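Local coordinates for alcohol oxidase (Myceliophthora thermophila, PDB 6F74), which binds FAD and, as a VAO-type flavoprotein oxidase, probably catalyses oxygen-dependent oxidation of an organic substrate, at residues I150-S156 and G170-H176; K56-T60 and Y127-S133; P95-N99 and L122-P126. All blocks are in the same frame, centred on the assembly; numbering follows the deposited sequence.

Contact 1. Residues I150-S156 and G170-H176; sequences IRLVTSS and GLELWLH. With FAD (flavin-adenine dinucleotide), chain I.
The adenosine and pyrophosphate end of the FAD pocket rests on a parallel strand pair of the FAD-binding domain, 152-155 beside 171-174, in which Leu152, Val153, Thr154 and Ser155 pair with Leu171, Glu172, Leu173 and Trp174. Strand 128-131, helix 135-147 and strand 152-155 form a beta-alpha-beta crossover, and strand 171-174 is slotted between its two strands. Five backbone hydrogen bonds close the ladder. Four are nearly straight, while Leu173 N to Val153 O, at 2.6 Å, is short but bent to 144° at the hydrogen.

Leu152, Thr154, Leu171 and Leu173 lie on one face, where helix 135-147 covers the leucines; here the CD1 branch of Leu152 meets Leu173 CB at 4.0 Å. On the other face Glu172 lies alongside Ser155, with OE2 3.6 Å from Ser155 CB; the same OE2 is salt-bridged to Arg98. Trp174 has its CD1 edge 3.7 Å from Ser155 O, and His176 CB covers one face of the indole, offset toward the rim.

The cofactor is held at the C-terminal end of the edge strand. Thr154 O accepts a bond from the ribose hydroxyl O2B of FAD at 2.8 Å, and Ser156 N gives a weak one to the phosphate oxygen O2A. Leu175 CD1 reaches the adenine amino group, 3.5 Å from FAD N6A. With its hydroxyl turned opposite the carbonyl carbon (chi1 -69°), Ser156 donates from OG to adenine N7A of FAD at 2.7 Å.

Contact 2. Residues K56-T60 and Y127-S133; sequences KLIKT and YYAVNAS. With NAG (2-acetamido-2-deoxy-beta-D-glucopyranose), chain J.
Two tyrosine rings, Tyr127 and Tyr128, receive the Lys59 side chain on the antiparallel pair of strands 57-59 and 128-131, at one border of a four-stranded mixed sheet. Lys59 NZ makes an off-centre cation-pi contact with Tyr127, 4.1 Å from the ring centroid and 33° off its normal, displaced toward the phenol end. The Tyr128 ring is stacked with Trp45 of helix 42-52; across the strands it is met obliquely by Leu57 CD1, 3.8 Å from Tyr128 CD1, and by Lys59 CB, which approaches CE1. The Lys59 chain leaves the strand fully extended (chi1 -179°) and runs past the Tyr128 ring until the bend at its last bond turns the ammonium toward Tyr127.

Ile58 and Ala129 form the hydrogen-bonded pair, Ile58 N to Ala129 O at 2.7 Å and Ala129 N to Ile58 O at 2.9 Å, between the non-hydrogen-bonded pairs Leu57-Val130 and Lys59-Tyr128. Asn131 N to Lys56 O and Thr60 N to Tyr127 O extend the ladder at its two ends. The Thr60 hydroxyl is held by Pro126 O.

At the last residue of the strand the chain makes an inverse gamma turn centred on Asn131, the first residue of the Asn-Ala-Ser glycosylation sequon. Ile58 CD1 packs against Asn131 CB at 4.1 Å. Lys56 folds over toward Ser133, its ammonium salt-bridged to Asp137. Ser133 OG lies 3.1 Å from NAG O6, and Asn131 ND2 carries the sugar through a 1.4 Å covalent bond to NAG C1.

Contact 3. Residues P95-N99 and L122-P126; sequences PIGRN and LGSLP. With FAD (flavin-adenine dinucleotide), chain I.
Ile96 does the tight packing here, pressing into the type II' turn that runs from Leu122 to Leu125. Its CG1 takes the crowded position between the backbone nitrogen and the carbonyl carbon (chi1 58°), which sends CD1 out to the two leucines. Ile96 CD1 meets Leu122 CD1 at 3.5 Å, closer than usual for two methyl groups, with the side chains crossing at about a right angle. The same methyl is 3.8 Å from Leu125 CD1, while Ile96 CG2 slides past the proline ring at 3.9 Å from Pro126 CD.

The Arg98 side is looser and makes no polar bond across the contact. Leu125 CD2 lies 3.9 Å from Arg98 NE, and Pro126 CD comes obliquely to the guanidinium near NH2. Bent at chi2 (-77°), the arginine folds back so that NH1 donates to Gly97 O at 2.9 Å, the acceptor close to the guanidinium plane but the donor well above the carbonyl plane. NE is salt-bridged to Asp166 and NH2 to Glu172. A leucine here would probably leave both carboxylates without their positive mate and Gly97 O without this donor. Toward solvent, the turn is partly exposed, with a weak Leu125 N to Leu122 O bond across it; Gly123 takes the positive phi.

Both segments are loops between helix 88-93 and strand 128-131. Asn99 packs on that helix, its CB 3.4 Å from the FAD methyl C8M, whereas Pro95 and Pro126 lie against Glu172 of strand 171-174.

In the fold
Contacts 1 and 2 belong to one mixed sheet, joined where strand 171-174 borders strand 128-131 through backbone bonds between Glu172 and both Tyr128 and Val130. Contact 1 is buried, and the polar atoms at the end of its edge strand bind the cofactor; contact 2, at the opposite border of the sheet, is partly exposed and carries a lysine-tyrosine pair and a glycan. Contact 3 has no strand pairing: it is a buried loop-to-loop packing of apolar groups beside an arginine. A salt bridge ties it to contact 1 and a threonine hydroxyl to contact 2. Contacts 1 and 3 touch FAD at different ends, adenine and flavin.

Contact 1. Residues I150-S156 and G170-H176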
# COMPACT_ATOMS: atom_id res chain seq x y z
N ILE A 150 -12.02 20.11 14.26
CA ILE A 150 -12.57 18.89 13.69
C ILE A 150 -11.39 18.14 13.07
O ILE A 150 -10.54 18.76 12.38
CB ILE A 150 -13.62 19.21 12.60
CG1 ILE A 150 -14.83 19.91 13.21
CG2 ILE A 150 -14.07 17.95 11.87
CD1 ILE A 150 -15.99 20.13 12.25
N ARG A 151 -11.38 16.82 13.26
CA ARG A 151 -10.31 15.97 12.76
C ARG A 151 -10.26 15.98 11.23
O ARG A 151 -11.28 15.73 10.57
CB ARG A 151 -10.48 14.52 13.26
CG ARG A 151 -9.46 13.55 12.68
CD ARG A 151 -9.63 12.13 13.13
NE ARG A 151 -8.63 11.26 12.51
CZ ARG A 151 -8.49 9.96 12.77
NH1 ARG A 151 -9.27 9.35 13.67
NH2 ARG A 151 -7.54 9.23 12.14
N LEU A 152 -9.09 16.30 10.69
CA LEU A 152 -8.92 16.34 9.24
C LEU A 152 -8.37 15.00 8.77
O LEU A 152 -7.32 14.57 9.23
CB LEU A 152 -7.98 17.47 8.79
CG LEU A 152 -7.80 17.63 7.27
CD1 LEU A 152 -9.09 18.12 6.63
CD2 LEU A 152 -6.68 18.60 6.97
N VAL A 153 -9.09 14.38 7.84
CA VAL A 153 -8.69 13.13 7.25
C VAL A 153 -8.36 13.37 5.77
O VAL A 153 -9.14 13.95 5.04
CB VAL A 153 -9.79 12.05 7.44
CG1 VAL A 153 -9.34 10.72 6.85
CG2 VAL A 153 -10.13 11.87 8.93
N THR A 154 -7.20 12.90 5.33
CA THR A 154 -6.74 13.10 3.96
C THR A 154 -6.89 11.80 3.18
O THR A 154 -6.45 10.76 3.63
CB THR A 154 -5.28 13.62 3.94
OG1 THR A 154 -5.21 14.87 4.65
CG2 THR A 154 -4.75 13.81 2.48
N SER A 155 -7.53 11.87 2.02
CA SER A 155 -7.64 10.72 1.12
C SER A 155 -7.39 11.15 -0.31
O SER A 155 -8.03 12.07 -0.79
CB SER A 155 -9.01 10.09 1.27
OG SER A 155 -9.16 8.93 0.49
N SER A 156 -6.42 10.51 -0.96
CA SER A 156 -6.29 10.62 -2.43
C SER A 156 -7.17 9.62 -3.15
O SER A 156 -7.79 9.98 -4.15
CB SER A 156 -4.85 10.45 -2.88
OG SER A 156 -4.08 11.57 -2.45
N GLY A 170 -14.80 12.63 11.33
CA GLY A 170 -13.80 13.42 10.64
C GLY A 170 -14.36 14.27 9.53
O GLY A 170 -15.47 14.04 9.05
N LEU A 171 -13.57 15.25 9.11
CA LEU A 171 -13.80 16.00 7.88
C LEU A 171 -12.75 15.52 6.89
O LEU A 171 -11.55 15.71 7.12
CB LEU A 171 -13.68 17.50 8.13
CG LEU A 171 -13.71 18.44 6.93
CD1 LEU A 171 -14.96 18.23 6.05
CD2 LEU A 171 -13.67 19.87 7.42
N GLU A 172 -13.19 14.88 5.81
CA GLU A 172 -12.26 14.36 4.82
C GLU A 172 -11.85 15.42 3.78
O GLU A 172 -12.69 16.01 3.12
CB GLU A 172 -12.83 13.14 4.13
CG GLU A 172 -11.86 12.44 3.19
CD GLU A 172 -12.47 11.28 2.47
OE1 GLU A 172 -13.18 11.53 1.50
OE2 GLU A 172 -12.20 10.11 2.84
N LEU A 173 -10.55 15.64 3.64
CA LEU A 173 -10.00 16.31 2.48
C LEU A 173 -9.82 15.27 1.41
O LEU A 173 -8.83 14.50 1.43
CB LEU A 173 -8.67 16.96 2.84
CG LEU A 173 -7.94 17.64 1.66
CD1 LEU A 173 -8.74 18.81 1.12
CD2 LEU A 173 -6.58 18.07 2.15
N TRP A 174 -10.78 15.21 0.49
CA TRP A 174 -10.74 14.26 -0.64
C TRP A 174 -10.06 14.89 -1.86
O TRP A 174 -10.55 15.85 -2.44
CB TRP A 174 -12.16 13.84 -0.98
CG TRP A 174 -12.31 12.68 -1.91
CD1 TRP A 174 -11.46 11.59 -2.04
CD2 TRP A 174 -13.38 12.45 -2.81
NE1 TRP A 174 -11.95 10.73 -2.99
CE2 TRP A 174 -13.13 11.23 -3.48
CE3 TRP A 174 -14.54 13.16 -3.12
CZ2 TRP A 174 -14.01 10.70 -4.43
CZ3 TRP A 174 -15.42 12.64 -4.08
CH2 TRP A 174 -15.13 11.42 -4.72
N LEU A 175 -8.90 14.34 -2.24
CA LEU A 175 -8.05 14.93 -3.28
C LEU A 175 -8.23 14.32 -4.66
O LEU A 175 -7.52 14.69 -5.59
CB LEU A 175 -6.60 14.86 -2.83
CG LEU A 175 -6.33 15.67 -1.55
CD1 LEU A 175 -4.92 15.37 -1.06
CD2 LEU A 175 -6.51 17.17 -1.77
N HIS A 176 -9.20 13.43 -4.82
CA HIS A 176 -9.34 12.62 -6.04
C HIS A 176 -9.54 13.46 -7.31
O HIS A 176 -9.11 13.08 -8.37
CB HIS A 176 -10.45 11.60 -5.84
CG HIS A 176 -10.64 10.65 -6.97
ND1 HIS A 176 -11.81 10.60 -7.69
CD2 HIS A 176 -9.83 9.70 -7.48
CE1 HIS A 176 -11.70 9.66 -8.62
NE2 HIS A 176 -10.53 9.08 -8.49
PA FAD I . -5.15 6.70 0.50
O1A FAD I . -6.03 5.76 1.32
O2A FAD I . -5.86 7.76 -0.28
O5B FAD I . -4.12 7.36 1.50
C5B FAD I . -3.18 6.55 2.15
C4B FAD I . -2.52 7.35 3.26
O4B FAD I . -1.81 8.41 2.63
C3B FAD I . -3.44 8.01 4.24
O3B FAD I . -2.73 8.14 5.48
C2B FAD I . -3.64 9.40 3.70
O2B FAD I . -3.85 10.42 4.69
C1B FAD I . -2.32 9.67 3.04
N9A FAD I . -2.34 10.54 1.86
C8A FAD I . -2.86 10.25 0.66
N7A FAD I . -2.67 11.27 -0.20
C5A FAD I . -2.01 12.21 0.46
C6A FAD I . -1.49 13.53 0.10
N6A FAD I . -1.70 13.96 -1.16
N1A FAD I . -0.85 14.24 1.07
C2A FAD I . -0.69 13.74 2.32
N3A FAD I . -1.12 12.52 2.71
C4A FAD I . -1.78 11.73 1.82
N1 FAD I . 1.39 -0.84 -2.81
C2 FAD I . 2.54 -1.23 -3.40
O2 FAD I . 3.63 -0.89 -2.88
N3 FAD I . 2.56 -1.93 -4.55
C4 FAD I . 1.43 -2.34 -5.16
O4 FAD I . 1.45 -3.01 -6.21
C4X FAD I . 0.13 -1.98 -4.57
N5 FAD I . -1.04 -2.36 -5.13
C5X FAD I . -2.22 -2.01 -4.57
C6 FAD I . -3.41 -2.40 -5.18
C7 FAD I . -4.64 -2.05 -4.66
C7M FAD I . -5.83 -2.57 -5.43
C8 FAD I . -4.70 -1.22 -3.42
C8M FAD I . -6.01 -0.75 -2.80
C9 FAD I . -3.52 -0.85 -2.79
C9A FAD I . -2.26 -1.20 -3.32
N10 FAD I . -1.03 -0.81 -2.72
C10 FAD I . 0.18 -1.19 -3.33
C1' FAD I . -0.95 -0.08 -1.44
C2' FAD I . -0.75 1.40 -1.43
O2' FAD I . 0.64 1.64 -1.59
C3' FAD I . -1.18 1.96 -0.07
O3' FAD I . -2.50 1.52 0.29
C4' FAD I . -1.12 3.48 -0.04
O4' FAD I . -1.52 3.95 1.26
C5' FAD I . -1.99 4.10 -1.12
O5' FAD I . -1.91 5.51 -1.08
P FAD I . -3.21 6.24 -1.60
O1P FAD I . -3.63 5.66 -2.92
O2P FAD I . -2.94 7.71 -1.49
O3P FAD I . -4.26 5.76 -0.48

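Contact 2. Residues K56-T60 and Y127-S133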
# COMPACT_ATOMS: atom_id res chain seq x y z
N LYS A 56 -19.45 20.99 -3.50
CA LYS A 56 -18.14 20.45 -3.08
C LYS A 56 -18.15 19.77 -1.71
O LYS A 56 -17.40 18.84 -1.49
CB LYS A 56 -17.07 21.53 -3.15
CG LYS A 56 -16.74 21.94 -4.58
CD LYS A 56 -15.81 23.13 -4.59
CE LYS A 56 -15.58 23.72 -5.99
NZ LYS A 56 -14.36 23.18 -6.55
N LEU A 57 -19.00 20.23 -0.80
CA LEU A 57 -19.11 19.61 0.52
C LEU A 57 -20.11 18.46 0.43
O LEU A 57 -21.26 18.67 0.12
CB LEU A 57 -19.58 20.61 1.58
CG LEU A 57 -19.76 20.08 3.02
CD1 LEU A 57 -18.45 19.66 3.64
CD2 LEU A 57 -20.54 21.07 3.88
N ILE A 58 -19.66 17.25 0.73
CA ILE A 58 -20.52 16.08 0.66
C ILE A 58 -20.72 15.55 2.07
O ILE A 58 -19.75 15.33 2.78
CB ILE A 58 -19.89 15.01 -0.22
CG1 ILE A 58 -19.78 15.53 -1.67
CG2 ILE A 58 -20.70 13.71 -0.18
CD1 ILE A 58 -18.81 14.74 -2.55
N LYS A 59 -21.97 15.38 2.48
CA LYS A 59 -22.30 14.65 3.69
C LYS A 59 -22.20 13.20 3.33
O LYS A 59 -22.87 12.74 2.41
CB LYS A 59 -23.70 14.96 4.20
CG LYS A 59 -24.01 14.20 5.49
CD LYS A 59 -25.40 14.50 6.00
CE LYS A 59 -25.59 14.03 7.44
NZ LYS A 59 -24.96 12.71 7.70
N THR A 60 -21.32 12.47 4.00
CA THR A 60 -21.02 11.15 3.55
C THR A 60 -22.15 10.22 3.92
O THR A 60 -22.96 10.51 4.85
CB THR A 60 -19.67 10.64 4.10
OG1 THR A 60 -19.72 10.47 5.52
CG2 THR A 60 -18.54 11.60 3.66
N TYR A 127 -17.33 11.76 8.28
CA TYR A 127 -18.73 12.18 8.29
C TYR A 127 -19.02 13.23 7.20
O TYR A 127 -20.12 13.27 6.63
CB TYR A 127 -19.04 12.68 9.70
CG TYR A 127 -20.49 12.96 10.02
CD1 TYR A 127 -21.35 11.94 10.47
CD2 TYR A 127 -21.00 14.24 9.93
CE1 TYR A 127 -22.65 12.20 10.81
CE2 TYR A 127 -22.32 14.51 10.24
CZ TYR A 127 -23.14 13.50 10.70
OH TYR A 127 -24.43 13.84 10.99
N TYR A 128 -18.05 14.08 6.90
CA TYR A 128 -18.14 14.98 5.74
C TYR A 128 -16.90 14.82 4.91
O TYR A 128 -15.84 14.49 5.44
CB TYR A 128 -18.24 16.45 6.18
CG TYR A 128 -19.60 16.92 6.62
CD1 TYR A 128 -20.59 17.23 5.70
CD2 TYR A 128 -19.90 17.07 7.96
CE1 TYR A 128 -21.85 17.70 6.10
CE2 TYR A 128 -21.13 17.52 8.39
CZ TYR A 128 -22.12 17.83 7.46
OH TYR A 128 -23.35 18.26 7.90
N ALA A 129 -17.03 15.06 3.62
CA ALA A 129 -15.88 15.18 2.73
C ALA A 129 -15.99 16.43 1.89
O ALA A 129 -17.09 16.82 1.51
CB ALA A 129 -15.78 13.96 1.83
N VAL A 130 -14.86 17.07 1.61
CA VAL A 130 -14.80 18.15 0.61
C VAL A 130 -14.18 17.58 -0.66
O VAL A 130 -13.04 17.10 -0.64
CB VAL A 130 -13.98 19.33 1.14
CG1 VAL A 130 -13.75 20.37 0.06
CG2 VAL A 130 -14.68 19.95 2.34
N ASN A 131 -14.94 17.59 -1.75
CA ASN A 131 -14.45 17.19 -3.06
C ASN A 131 -13.57 18.33 -3.58
O ASN A 131 -14.03 19.21 -4.31
CB ASN A 131 -15.64 16.89 -4.00
CG ASN A 131 -15.21 16.58 -5.41
OD1 ASN A 131 -14.04 16.31 -5.65
ND2 ASN A 131 -16.16 16.63 -6.35
N ALA A 132 -12.30 18.32 -3.16
CA ALA A 132 -11.38 19.43 -3.40
C ALA A 132 -10.73 19.29 -4.75
O ALA A 132 -10.10 18.26 -5.02
CB ALA A 132 -10.31 19.47 -2.32
N SER A 133 -10.89 20.29 -5.61
CA SER A 133 -10.26 20.32 -6.95
C SER A 133 -9.34 21.53 -7.21
O SER A 133 -8.76 21.61 -8.26
CB SER A 133 -11.34 20.22 -8.05
OG SER A 133 -12.30 21.24 -7.91
C1 NAG J . -16.02 16.41 -7.77
C2 NAG J . -17.26 15.84 -8.42
C3 NAG J . -16.97 15.60 -9.89
C4 NAG J . -16.67 16.91 -10.60
C5 NAG J . -15.47 17.53 -9.91
C6 NAG J . -15.25 18.94 -10.48
C7 NAG J . -18.60 14.40 -6.95
C8 NAG J . -18.78 12.99 -6.48
N2 NAG J . -17.62 14.57 -7.83
O3 NAG J . -18.05 14.90 -10.51
O4 NAG J . -16.42 16.68 -12.02
O5 NAG J . -15.65 17.62 -8.47
O6 NAG J . -14.20 19.58 -9.75
O7 NAG J . -19.30 15.31 -6.55

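Contact 3. Residues P95-N99 and L122-P126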
# COMPACT_ATOMS: atom_id res chain seq x y z
N PRO A 95 -16.44 9.25 -1.97
CA PRO A 95 -15.52 9.86 -1.00
C PRO A 95 -15.12 9.00 0.17
O PRO A 95 -14.04 9.21 0.71
CB PRO A 95 -16.30 11.08 -0.50
CG PRO A 95 -17.70 10.92 -0.95
CD PRO A 95 -17.63 10.12 -2.19
N ILE A 96 -15.97 8.07 0.60
CA ILE A 96 -15.61 7.11 1.65
C ILE A 96 -15.64 5.66 1.13
O ILE A 96 -15.83 4.70 1.89
CB ILE A 96 -16.44 7.27 2.91
CG1 ILE A 96 -17.92 7.12 2.60
CG2 ILE A 96 -16.19 8.64 3.53
CD1 ILE A 96 -18.77 6.87 3.82
N GLY A 97 -15.42 5.51 -0.16
CA GLY A 97 -15.23 4.19 -0.74
C GLY A 97 -13.83 3.70 -0.42
O GLY A 97 -12.86 4.46 -0.56
N ARG A 98 -13.75 2.44 0.01
CA ARG A 98 -12.51 1.85 0.46
C ARG A 98 -12.24 0.51 -0.23
O ARG A 98 -13.05 -0.41 -0.17
CB ARG A 98 -12.59 1.63 1.97
CG ARG A 98 -12.68 2.95 2.75
CD ARG A 98 -11.34 3.62 2.85
NE ARG A 98 -11.43 4.91 3.52
CZ ARG A 98 -11.82 6.06 2.96
NH1 ARG A 98 -12.21 6.10 1.69
NH2 ARG A 98 -11.89 7.17 3.70
N ASN A 99 -11.10 0.42 -0.90
CA ASN A 99 -10.71 -0.84 -1.53
C ASN A 99 -10.55 -1.96 -0.48
O ASN A 99 -11.08 -3.04 -0.64
CB ASN A 99 -9.40 -0.66 -2.28
CG ASN A 99 -9.60 -0.22 -3.70
OD1 ASN A 99 -9.22 -0.93 -4.60
ND2 ASN A 99 -10.19 0.95 -3.91
N LEU A 122 -21.75 4.40 9.90
CA LEU A 122 -20.57 4.99 9.27
C LEU A 122 -19.29 4.40 9.85
O LEU A 122 -18.34 4.05 9.13
CB LEU A 122 -20.61 6.52 9.44
CG LEU A 122 -19.72 7.37 8.55
CD1 LEU A 122 -19.93 7.25 7.07
CD2 LEU A 122 -19.98 8.82 8.88
N GLY A 123 -19.30 4.25 11.17
CA GLY A 123 -18.15 3.75 11.90
C GLY A 123 -17.08 4.82 12.00
O GLY A 123 -17.34 5.97 12.41
N SER A 124 -15.88 4.43 11.62
CA SER A 124 -14.72 5.27 11.65
C SER A 124 -14.47 5.97 10.31
O SER A 124 -13.41 6.56 10.11
CB SER A 124 -13.52 4.43 12.06
OG SER A 124 -13.33 3.34 11.16
N LEU A 125 -15.42 5.92 9.39
CA LEU A 125 -15.28 6.64 8.15
C LEU A 125 -15.67 8.08 8.38
O LEU A 125 -16.54 8.32 9.20
CB LEU A 125 -16.15 6.02 7.05
CG LEU A 125 -15.81 4.59 6.61
CD1 LEU A 125 -16.77 4.11 5.56
CD2 LEU A 125 -14.41 4.50 6.05
N PRO A 126 -15.04 9.03 7.67
CA PRO A 126 -15.38 10.45 7.77
C PRO A 126 -16.84 10.77 7.53
O PRO A 126 -17.50 10.15 6.68
CB PRO A 126 -14.53 11.11 6.65
CG PRO A 126 -13.39 10.20 6.49
CD PRO A 126 -13.94 8.81 6.71
PA FAD I . -5.15 6.70 0.50
O1A FAD I . -6.03 5.76 1.32
O2A FAD I . -5.86 7.76 -0.28
O5B FAD I . -4.12 7.36 1.50
C5B FAD I . -3.18 6.55 2.15
C4B FAD I . -2.52 7.35 3.26
O4B FAD I . -1.81 8.41 2.63
C3B FAD I . -3.44 8.01 4.24
O3B FAD I . -2.73 8.14 5.48
C2B FAD I . -3.64 9.40 3.70
O2B FAD I . -3.85 10.42 4.69
C1B FAD I . -2.32 9.67 3.04
N9A FAD I . -2.34 10.54 1.86
C8A FAD I . -2.86 10.25 0.66
N7A FAD I . -2.67 11.27 -0.20
C5A FAD I . -2.01 12.21 0.46
C6A FAD I . -1.49 13.53 0.10
N6A FAD I . -1.70 13.96 -1.16
N1A FAD I . -0.85 14.24 1.07
C2A FAD I . -0.69 13.74 2.32
N3A FAD I . -1.12 12.52 2.71
C4A FAD I . -1.78 11.73 1.82
N1 FAD I . 1.39 -0.84 -2.81
C2 FAD I . 2.54 -1.23 -3.40
O2 FAD I . 3.63 -0.89 -2.88
N3 FAD I . 2.56 -1.93 -4.55
C4 FAD I . 1.43 -2.34 -5.16
O4 FAD I . 1.45 -3.01 -6.21
C4X FAD I . 0.13 -1.98 -4.57
N5 FAD I . -1.04 -2.36 -5.13
C5X FAD I . -2.22 -2.01 -4.57
C6 FAD I . -3.41 -2.40 -5.18
C7 FAD I . -4.64 -2.05 -4.66
C7M FAD I . -5.83 -2.57 -5.43
C8 FAD I . -4.70 -1.22 -3.42
C8M FAD I . -6.01 -0.75 -2.80
C9 FAD I . -3.52 -0.85 -2.79
C9A FAD I . -2.26 -1.20 -3.32
N10 FAD I . -1.03 -0.81 -2.72
C10 FAD I . 0.18 -1.19 -3.33
C1' FAD I . -0.95 -0.08 -1.44
C2' FAD I . -0.75 1.40 -1.43
O2' FAD I . 0.64 1.64 -1.59
C3' FAD I . -1.18 1.96 -0.07
O3' FAD I . -2.50 1.52 0.29
C4' FAD I . -1.12 3.48 -0.04
O4' FAD I . -1.52 3.95 1.26
C5' FAD I . -1.99 4.10 -1.12
O5' FAD I . -1.91 5.51 -1.08
P FAD I . -3.21 6.24 -1.60
O1P FAD I . -3.63 5.66 -2.92
O2P FAD I . -2.94 7.71 -1.49
O3P FAD I . -4.26 5.76 -0.48